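Local coordinates for CofB (Escherichia coli, PDB 4QS4), which is a minor pilin of the type IV pilin fold that initiates assembly of the CFA/III pilus in enterotoxigenic E. coli, at residues K384-L389 with K458-A463; F150-D155 with L229-D234; T89-T94 with G102-Y107. One frame throughout, in Å; residues are numbered along the deposited sequence.

Interaction 1: K384-L389 with K458-A463; sequences KGRIEL and KWYITA
Ile387 and Leu389 pair with Ile461 and Trp459 across an antiparallel ladder. Each of the two pairs closes a ring of two backbone hydrogen bonds; the shortest, Trp459 N to Leu389 O at 2.7 Å, is also almost perfectly straight at 178°. Between them lies the non-hydrogen-bonded pair Glu388 and Tyr460; Glu388 CA makes a CA-H...O contact to Trp459 O.

The polar interactions gather on the face of Glu388 and Tyr460. With CG anti to the backbone N (chi1 -175°) and an extended chain, Glu388 lies alongside the tyrosine ring, its OE1 3.6 Å from Tyr460 CE1. Arg386 runs up the same ring, NE reaching its edge near CD1, and forms a salt bridge from NH2 to Glu388 OE2 at 2.9 Å. The other oxygen, OE1, rests against the aliphatic part of Lys458, 3.4 Å from CD; the ammonium itself hydrogen-bonds to Asn390 OD1.

Apolar contacts occupy the face of Ile387, Leu389, Trp459 and Ile461. Ile461 CD1 touches Ile387 CG2 at 4.0 Å and Leu389 CD1 at 4.3 Å, so it spans two residues of the facing strand. The indole swings away from Leu389 and its NE1 hydrogen-bonds to Gln392 OE1.

Strand 458-469 also pairs with strands 444-454 and 474-479, while the apolar face packs on Leu407 of strand 404-414 and Ile488 of strand 484-493, joining two sheets of the C-terminal domain.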
# COMPACT_ATOMS: atom_id res chain seq x y z
N LYS A 384 34.63 -26.56 37.42
CA LYS A 384 35.80 -25.94 36.81
C LYS A 384 35.93 -26.36 35.35
O LYS A 384 35.57 -27.48 34.98
CB LYS A 384 37.08 -26.27 37.59
CG LYS A 384 37.21 -25.50 38.88
CD LYS A 384 38.63 -25.56 39.42
CE LYS A 384 38.73 -24.91 40.79
NZ LYS A 384 39.95 -25.34 41.52
N GLY A 385 36.42 -25.44 34.53
CA GLY A 385 36.70 -25.73 33.13
C GLY A 385 35.52 -25.58 32.19
O GLY A 385 35.69 -25.68 30.97
N ARG A 386 34.34 -25.34 32.75
CA ARG A 386 33.12 -25.20 31.97
C ARG A 386 33.19 -23.99 31.04
O ARG A 386 33.97 -23.07 31.27
CB ARG A 386 31.89 -25.05 32.88
CG ARG A 386 31.83 -23.76 33.69
CD ARG A 386 30.62 -23.74 34.63
NE ARG A 386 30.45 -22.46 35.31
CZ ARG A 386 31.17 -22.04 36.35
NH1 ARG A 386 32.14 -22.80 36.86
NH2 ARG A 386 30.92 -20.85 36.88
N ILE A 387 32.37 -24.01 30.00
CA ILE A 387 32.18 -22.84 29.17
C ILE A 387 30.89 -22.17 29.61
O ILE A 387 29.84 -22.80 29.64
CB ILE A 387 32.12 -23.20 27.67
CG1 ILE A 387 33.44 -23.84 27.24
CG2 ILE A 387 31.85 -21.95 26.84
CD1 ILE A 387 33.32 -24.69 26.00
N GLU A 388 30.97 -20.89 29.97
CA GLU A 388 29.81 -20.17 30.45
C GLU A 388 29.60 -18.91 29.63
O GLU A 388 30.54 -18.17 29.37
CB GLU A 388 29.96 -19.80 31.93
CG GLU A 388 28.71 -19.15 32.51
CD GLU A 388 28.81 -18.88 34.00
OE1 GLU A 388 27.90 -18.21 34.53
OE2 GLU A 388 29.81 -19.32 34.64
N LEU A 389 28.35 -18.68 29.24
CA LEU A 389 28.01 -17.53 28.41
C LEU A 389 26.70 -16.91 28.91
O LEU A 389 25.84 -17.62 29.43
CB LEU A 389 27.85 -17.98 26.96
CG LEU A 389 29.05 -18.66 26.28
CD1 LEU A 389 28.61 -19.36 25.01
CD2 LEU A 389 30.15 -17.64 25.99
N LYS A 458 22.18 -17.40 32.26
CA LYS A 458 23.45 -18.03 31.88
C LYS A 458 23.26 -19.35 31.11
O LYS A 458 22.32 -20.09 31.38
CB LYS A 458 24.29 -18.30 33.12
CG LYS A 458 24.59 -17.06 33.96
CD LYS A 458 25.54 -16.12 33.24
CE LYS A 458 25.94 -14.96 34.14
NZ LYS A 458 27.12 -14.24 33.59
N TRP A 459 24.15 -19.60 30.15
CA TRP A 459 24.30 -20.90 29.48
C TRP A 459 25.49 -21.60 30.11
O TRP A 459 26.53 -20.97 30.32
CB TRP A 459 24.62 -20.75 27.98
CG TRP A 459 23.50 -20.33 27.09
CD1 TRP A 459 23.39 -19.15 26.44
CD2 TRP A 459 22.37 -21.12 26.70
NE1 TRP A 459 22.24 -19.12 25.69
CE2 TRP A 459 21.59 -20.32 25.83
CE3 TRP A 459 21.92 -22.40 27.01
CZ2 TRP A 459 20.40 -20.76 25.27
CZ3 TRP A 459 20.73 -22.85 26.45
CH2 TRP A 459 19.98 -22.03 25.59
N TYR A 460 25.34 -22.88 30.40
CA TYR A 460 26.44 -23.68 30.95
C TYR A 460 26.70 -24.89 30.05
O TYR A 460 25.83 -25.75 29.91
CB TYR A 460 26.12 -24.18 32.36
CG TYR A 460 25.78 -23.11 33.36
CD1 TYR A 460 26.78 -22.41 34.03
CD2 TYR A 460 24.45 -22.82 33.67
CE1 TYR A 460 26.46 -21.44 34.97
CE2 TYR A 460 24.13 -21.86 34.61
CZ TYR A 460 25.14 -21.16 35.25
OH TYR A 460 24.80 -20.21 36.18
N ILE A 461 27.89 -24.94 29.48
CA ILE A 461 28.28 -26.04 28.61
C ILE A 461 29.39 -26.83 29.30
O ILE A 461 30.42 -26.26 29.70
CB ILE A 461 28.79 -25.54 27.25
CG1 ILE A 461 27.84 -24.47 26.70
CG2 ILE A 461 28.93 -26.72 26.29
CD1 ILE A 461 28.46 -23.64 25.61
N THR A 462 29.16 -28.12 29.48
CA THR A 462 30.10 -29.00 30.16
C THR A 462 30.23 -30.29 29.37
O THR A 462 29.43 -30.56 28.47
CB THR A 462 29.65 -29.32 31.60
OG1 THR A 462 28.37 -29.97 31.57
CG2 THR A 462 29.55 -28.04 32.43
N ALA A 463 31.25 -31.08 29.70
CA ALA A 463 31.53 -32.30 28.97
C ALA A 463 32.32 -33.27 29.84
O ALA A 463 33.16 -32.86 30.64
CB ALA A 463 32.31 -32.00 27.69

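Interaction 2: F150-D155 with L229-D234; sequences FILTFD and LRLSID
Leu152 and Leu231, diagonal neighbours on one face of an antiparallel strand pair, meet through their methyls, CD1 to CD1 at 3.6 Å. Both place CG beside the backbone N and extend the next bond (chi2 -173° and 177°), which brings these two branches together. Leu229 stands directly across from Leu152, with CB atoms 4.5 Å apart. Further along the same face, the Phe150 ring receives Ile233 CD1 obliquely, 4.1 Å from CE2, while Leu231 O lies at the ring edge.

These strands, 145-154 and 226-233, are neighbours in the antiparallel sheet of the type IV pilin fold, and this apolar face is the one laid against helix 9-32: Phe150 and Ile233 both touch Ile24. Four backbone hydrogen bonds fix the register, among them Leu152 N to Leu229 O at 2.7 Å and Phe150 N to Leu231 O at 2.8 Å.

On the reverse face, Ile151 and Arg230 oppose each other where the strands draw closest, CA to CA 4.4 Å. Ile151 CD1 crosses the aliphatic stem of Arg230, 4.1 Å from CG. A bend at chi3 (67°) then carries the guanidinium away from Ile151; its NH2 hydrogen-bonds to Leu69 O, and the guanidinium makes a cation-pi interaction with Tyr187 of the neighbouring strand 185-191.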
# COMPACT_ATOMS: atom_id res chain seq x y z
N PHE A 150 -25.31 22.16 -12.95
CA PHE A 150 -26.15 21.06 -13.39
C PHE A 150 -27.58 21.32 -12.97
O PHE A 150 -27.86 21.47 -11.79
CB PHE A 150 -25.66 19.74 -12.79
CG PHE A 150 -24.30 19.35 -13.26
CD1 PHE A 150 -24.14 18.53 -14.37
CD2 PHE A 150 -23.17 19.82 -12.60
CE1 PHE A 150 -22.87 18.17 -14.81
CE2 PHE A 150 -21.91 19.47 -13.03
CZ PHE A 150 -21.76 18.65 -14.14
N ILE A 151 -28.46 21.40 -13.96
CA ILE A 151 -29.88 21.61 -13.70
C ILE A 151 -30.55 20.24 -13.68
O ILE A 151 -30.56 19.53 -14.68
CB ILE A 151 -30.53 22.51 -14.77
CG1 ILE A 151 -30.02 23.96 -14.62
CG2 ILE A 151 -32.05 22.47 -14.63
CD1 ILE A 151 -28.60 24.19 -15.10
N LEU A 152 -31.07 19.88 -12.51
CA LEU A 152 -31.76 18.62 -12.33
C LEU A 152 -33.26 18.84 -12.43
O LEU A 152 -33.83 19.58 -11.64
CB LEU A 152 -31.41 18.02 -10.97
CG LEU A 152 -29.92 17.78 -10.75
CD1 LEU A 152 -29.70 17.04 -9.45
CD2 LEU A 152 -29.32 17.01 -11.92
N THR A 153 -33.89 18.21 -13.42
CA THR A 153 -35.33 18.29 -13.60
C THR A 153 -36.02 17.28 -12.68
O THR A 153 -35.57 16.14 -12.56
CB THR A 153 -35.76 18.05 -15.06
OG1 THR A 153 -37.15 18.37 -15.22
CG2 THR A 153 -35.53 16.59 -15.49
N PHE A 154 -37.09 17.72 -12.04
CA PHE A 154 -37.88 16.84 -11.19
C PHE A 154 -39.21 16.53 -11.87
O PHE A 154 -40.05 17.41 -12.04
CB PHE A 154 -38.12 17.46 -9.81
CG PHE A 154 -38.81 16.53 -8.85
CD1 PHE A 154 -38.10 15.50 -8.25
CD2 PHE A 154 -40.16 16.67 -8.57
CE1 PHE A 154 -38.73 14.63 -7.37
CE2 PHE A 154 -40.80 15.80 -7.69
CZ PHE A 154 -40.08 14.78 -7.09
N ASP A 155 -39.39 15.27 -12.26
CA ASP A 155 -40.56 14.82 -13.00
C ASP A 155 -41.58 14.22 -12.02
O ASP A 155 -41.59 13.01 -11.77
CB ASP A 155 -40.15 13.80 -14.07
CG ASP A 155 -41.12 13.74 -15.24
OD1 ASP A 155 -42.34 13.63 -15.00
OD2 ASP A 155 -40.65 13.80 -16.40
N LEU A 229 -33.53 21.59 -9.35
CA LEU A 229 -32.40 22.05 -8.56
C LEU A 229 -31.26 22.37 -9.50
O LEU A 229 -31.02 21.65 -10.47
CB LEU A 229 -31.94 20.95 -7.60
CG LEU A 229 -32.86 20.56 -6.45
CD1 LEU A 229 -32.32 19.31 -5.78
CD2 LEU A 229 -32.99 21.70 -5.45
N ARG A 230 -30.55 23.46 -9.21
CA ARG A 230 -29.31 23.76 -9.91
C ARG A 230 -28.17 23.54 -8.94
O ARG A 230 -28.07 24.24 -7.93
CB ARG A 230 -29.30 25.19 -10.45
CG ARG A 230 -28.07 25.49 -11.30
CD ARG A 230 -27.99 26.95 -11.71
NE ARG A 230 -27.76 27.83 -10.57
CZ ARG A 230 -27.59 29.14 -10.65
NH1 ARG A 230 -27.62 29.75 -11.83
NH2 ARG A 230 -27.40 29.86 -9.55
N LEU A 231 -27.34 22.55 -9.25
CA LEU A 231 -26.16 22.24 -8.46
C LEU A 231 -24.93 22.88 -9.11
O LEU A 231 -24.60 22.57 -10.25
CB LEU A 231 -25.95 20.73 -8.38
CG LEU A 231 -27.11 19.90 -7.83
CD1 LEU A 231 -26.76 18.42 -7.90
CD2 LEU A 231 -27.44 20.31 -6.41
N SER A 232 -24.27 23.77 -8.38
CA SER A 232 -23.09 24.47 -8.88
C SER A 232 -21.85 23.78 -8.35
O SER A 232 -21.76 23.49 -7.15
CB SER A 232 -23.11 25.93 -8.45
OG SER A 232 -24.14 26.64 -9.13
N ILE A 233 -20.91 23.51 -9.25
CA ILE A 233 -19.65 22.89 -8.85
C ILE A 233 -18.48 23.72 -9.37
O ILE A 233 -18.48 24.20 -10.51
CB ILE A 233 -19.60 21.42 -9.31
CG1 ILE A 233 -20.74 20.67 -8.61
CG2 ILE A 233 -18.26 20.79 -8.95
CD1 ILE A 233 -20.95 19.27 -9.09
N ASP A 234 -17.50 23.95 -8.50
CA ASP A 234 -16.31 24.67 -8.86
C ASP A 234 -15.28 23.66 -9.35
O ASP A 234 -14.75 22.90 -8.55
CB ASP A 234 -15.75 25.44 -7.66
CG ASP A 234 -14.48 26.22 -8.00
OD1 ASP A 234 -14.02 27.01 -7.16
OD2 ASP A 234 -13.94 26.04 -9.12

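Interaction 3: T89-T94 with G102-Y107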
# COMPACT_ATOMS: atom_id res chain seq x y z
N THR A 89 -26.00 14.92 -27.08
CA THR A 89 -24.88 15.53 -26.39
C THR A 89 -23.87 14.53 -25.80
O THR A 89 -22.67 14.80 -25.83
CB THR A 89 -25.36 16.47 -25.27
OG1 THR A 89 -26.32 17.38 -25.81
CG2 THR A 89 -24.21 17.26 -24.72
N ARG A 90 -24.35 13.40 -25.27
CA ARG A 90 -23.47 12.43 -24.61
C ARG A 90 -22.35 11.94 -25.53
O ARG A 90 -21.26 11.63 -25.07
CB ARG A 90 -24.26 11.21 -24.07
CG ARG A 90 -23.35 10.12 -23.50
CD ARG A 90 -24.09 9.00 -22.79
NE ARG A 90 -24.64 9.52 -21.57
CZ ARG A 90 -24.18 9.32 -20.34
NH1 ARG A 90 -23.15 8.51 -20.08
NH2 ARG A 90 -24.80 9.92 -19.34
N ILE A 91 -22.65 11.86 -26.82
CA ILE A 91 -21.70 11.42 -27.83
C ILE A 91 -20.38 12.19 -27.74
O ILE A 91 -19.30 11.62 -27.91
CB ILE A 91 -22.30 11.58 -29.25
CG1 ILE A 91 -23.43 10.57 -29.45
CG2 ILE A 91 -21.25 11.39 -30.34
CD1 ILE A 91 -24.30 10.86 -30.66
N PHE A 92 -20.47 13.49 -27.45
CA PHE A 92 -19.31 14.38 -27.48
C PHE A 92 -18.46 14.31 -26.22
O PHE A 92 -17.32 14.77 -26.23
CB PHE A 92 -19.78 15.82 -27.75
CG PHE A 92 -20.47 15.96 -29.07
CD1 PHE A 92 -19.72 16.00 -30.24
CD2 PHE A 92 -21.85 15.98 -29.16
CE1 PHE A 92 -20.34 16.09 -31.48
CE2 PHE A 92 -22.48 16.07 -30.39
CZ PHE A 92 -21.73 16.13 -31.55
N PHE A 93 -19.01 13.73 -25.16
CA PHE A 93 -18.31 13.54 -23.88
C PHE A 93 -18.01 12.07 -23.59
O PHE A 93 -17.64 11.73 -22.46
CB PHE A 93 -19.15 14.14 -22.75
CG PHE A 93 -19.30 15.62 -22.85
CD1 PHE A 93 -18.41 16.46 -22.20
CD2 PHE A 93 -20.30 16.18 -23.63
CE1 PHE A 93 -18.53 17.84 -22.30
CE2 PHE A 93 -20.42 17.56 -23.74
CZ PHE A 93 -19.54 18.39 -23.07
N THR A 94 -18.18 11.22 -24.59
CA THR A 94 -17.86 9.80 -24.48
C THR A 94 -17.00 9.38 -25.66
O THR A 94 -16.98 10.05 -26.70
CB THR A 94 -19.13 8.93 -24.44
OG1 THR A 94 -19.97 9.25 -25.55
CG2 THR A 94 -19.89 9.15 -23.13
N GLY A 102 -17.73 3.34 -34.58
CA GLY A 102 -17.40 4.71 -34.22
C GLY A 102 -18.62 5.60 -34.27
O GLY A 102 -19.40 5.53 -35.22
N THR A 103 -18.81 6.42 -33.24
CA THR A 103 -19.86 7.44 -33.24
C THR A 103 -19.43 8.66 -34.07
O THR A 103 -18.35 8.67 -34.66
CB THR A 103 -20.18 7.92 -31.81
OG1 THR A 103 -19.07 8.68 -31.29
CG2 THR A 103 -20.50 6.74 -30.91
N GLN A 104 -20.28 9.69 -34.09
CA GLN A 104 -19.96 10.95 -34.76
C GLN A 104 -18.99 11.80 -33.92
O GLN A 104 -18.49 12.81 -34.41
CB GLN A 104 -21.25 11.75 -35.04
CG GLN A 104 -22.20 11.08 -36.04
CD GLN A 104 -22.90 9.84 -35.48
OE1 GLN A 104 -23.04 9.69 -34.26
NE2 GLN A 104 -23.32 8.95 -36.37
N GLY A 105 -18.74 11.41 -32.68
CA GLY A 105 -17.70 12.02 -31.86
C GLY A 105 -16.34 11.77 -32.48
O GLY A 105 -16.11 10.72 -33.07
N ASN A 106 -15.43 12.74 -32.35
CA ASN A 106 -14.12 12.64 -32.99
C ASN A 106 -12.96 12.40 -32.04
O ASN A 106 -11.80 12.50 -32.44
CB ASN A 106 -13.85 13.88 -33.86
CG ASN A 106 -14.56 13.81 -35.21
OD1 ASN A 106 -15.03 14.82 -35.72
ND2 ASN A 106 -14.64 12.61 -35.78
N TYR A 107 -13.26 12.04 -30.79
CA TYR A 107 -12.22 11.81 -29.78
C TYR A 107 -12.33 10.43 -29.16
O TYR A 107 -13.37 10.07 -28.60
CB TYR A 107 -12.26 12.92 -28.72
CG TYR A 107 -12.12 14.28 -29.34
CD1 TYR A 107 -10.86 14.78 -29.70
CD2 TYR A 107 -13.23 15.06 -29.62
CE1 TYR A 107 -10.72 16.02 -30.30
CE2 TYR A 107 -13.10 16.30 -30.23
CZ TYR A 107 -11.85 16.77 -30.57
OH TYR A 107 -11.75 18.00 -31.16
O HOH W 1 -19.23 8.89 -28.60
O HOH W 2 -15.65 11.63 -29.05
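An ST turn at Thr103, in the long loop between strand 81-82 and helix 121-124 of the pilin domain, packs against a turn with helical backbone angles at residues 89-92 of the same loop. Thr103 OG1 accepts the turn bond from Gly105 N at 3.1 Å, and Ile91 packs against the hydrogen-bonded end of this turn. Its CG2 methyl, anti to the backbone N, lies 3.4 Å from Gly105 N and 3.6 Å from Thr103 OG1, so that one branch touches both ends of the turn bond. The other branch ends in Ile91 CD1, 4.0 Å from Gln104 OE1, the amide oxygen of a side chain that is bent at chi2 (71°) and passes obliquely across the isoleucine. Gly105 brings its backbone close to Ile91.

Two waters make the polar links. Water 1 is hydrogen-bonded to Ile91 O (2.8 Å) and to Thr103 OG1. Water 2 donates to Thr94 O and accepts from Tyr107 N at 3.0 Å.

Just past the 89-92 turn, Phe93 N and Thr94 OG1 both donate to Arg90 O, from opposite faces of its plane, the hydroxyl at 2.7 Å and from above the carbonyl plane. Lys96, between the two segments, bonds through its backbone to Thr103 and Tyr107, and Arg90 forms a salt bridge with Glu23 of helix 9-32.

Direct side-chain contact rests mainly on Ile91, while the polar groups are linked by waters. Thr103 OG1 both accepts the turn bond and engages water 1, so the ST turn and the facing turn are joined through solvent and a methyl rather than by a direct polar bond across the segments.

Along the chain the contacts come in series: interaction 3, then interaction 2, then interaction 1. Interactions 2 and 3 both belong to the pilin domain, with centres about 23 Å apart and nearest atoms about 9 Å apart. They do not touch, but helix 9-32 is common to both: the sheet face of interaction 2 packs on it, and Arg90 of interaction 3 reaches it by a salt bridge. Interaction 1 lies in the C-terminal domain, its centre about 85 Å from those of the others and on the opposite side of the chain's centre. The beta-repeat domain comes between in sequence, consistent with an elongated, modular minor pilin.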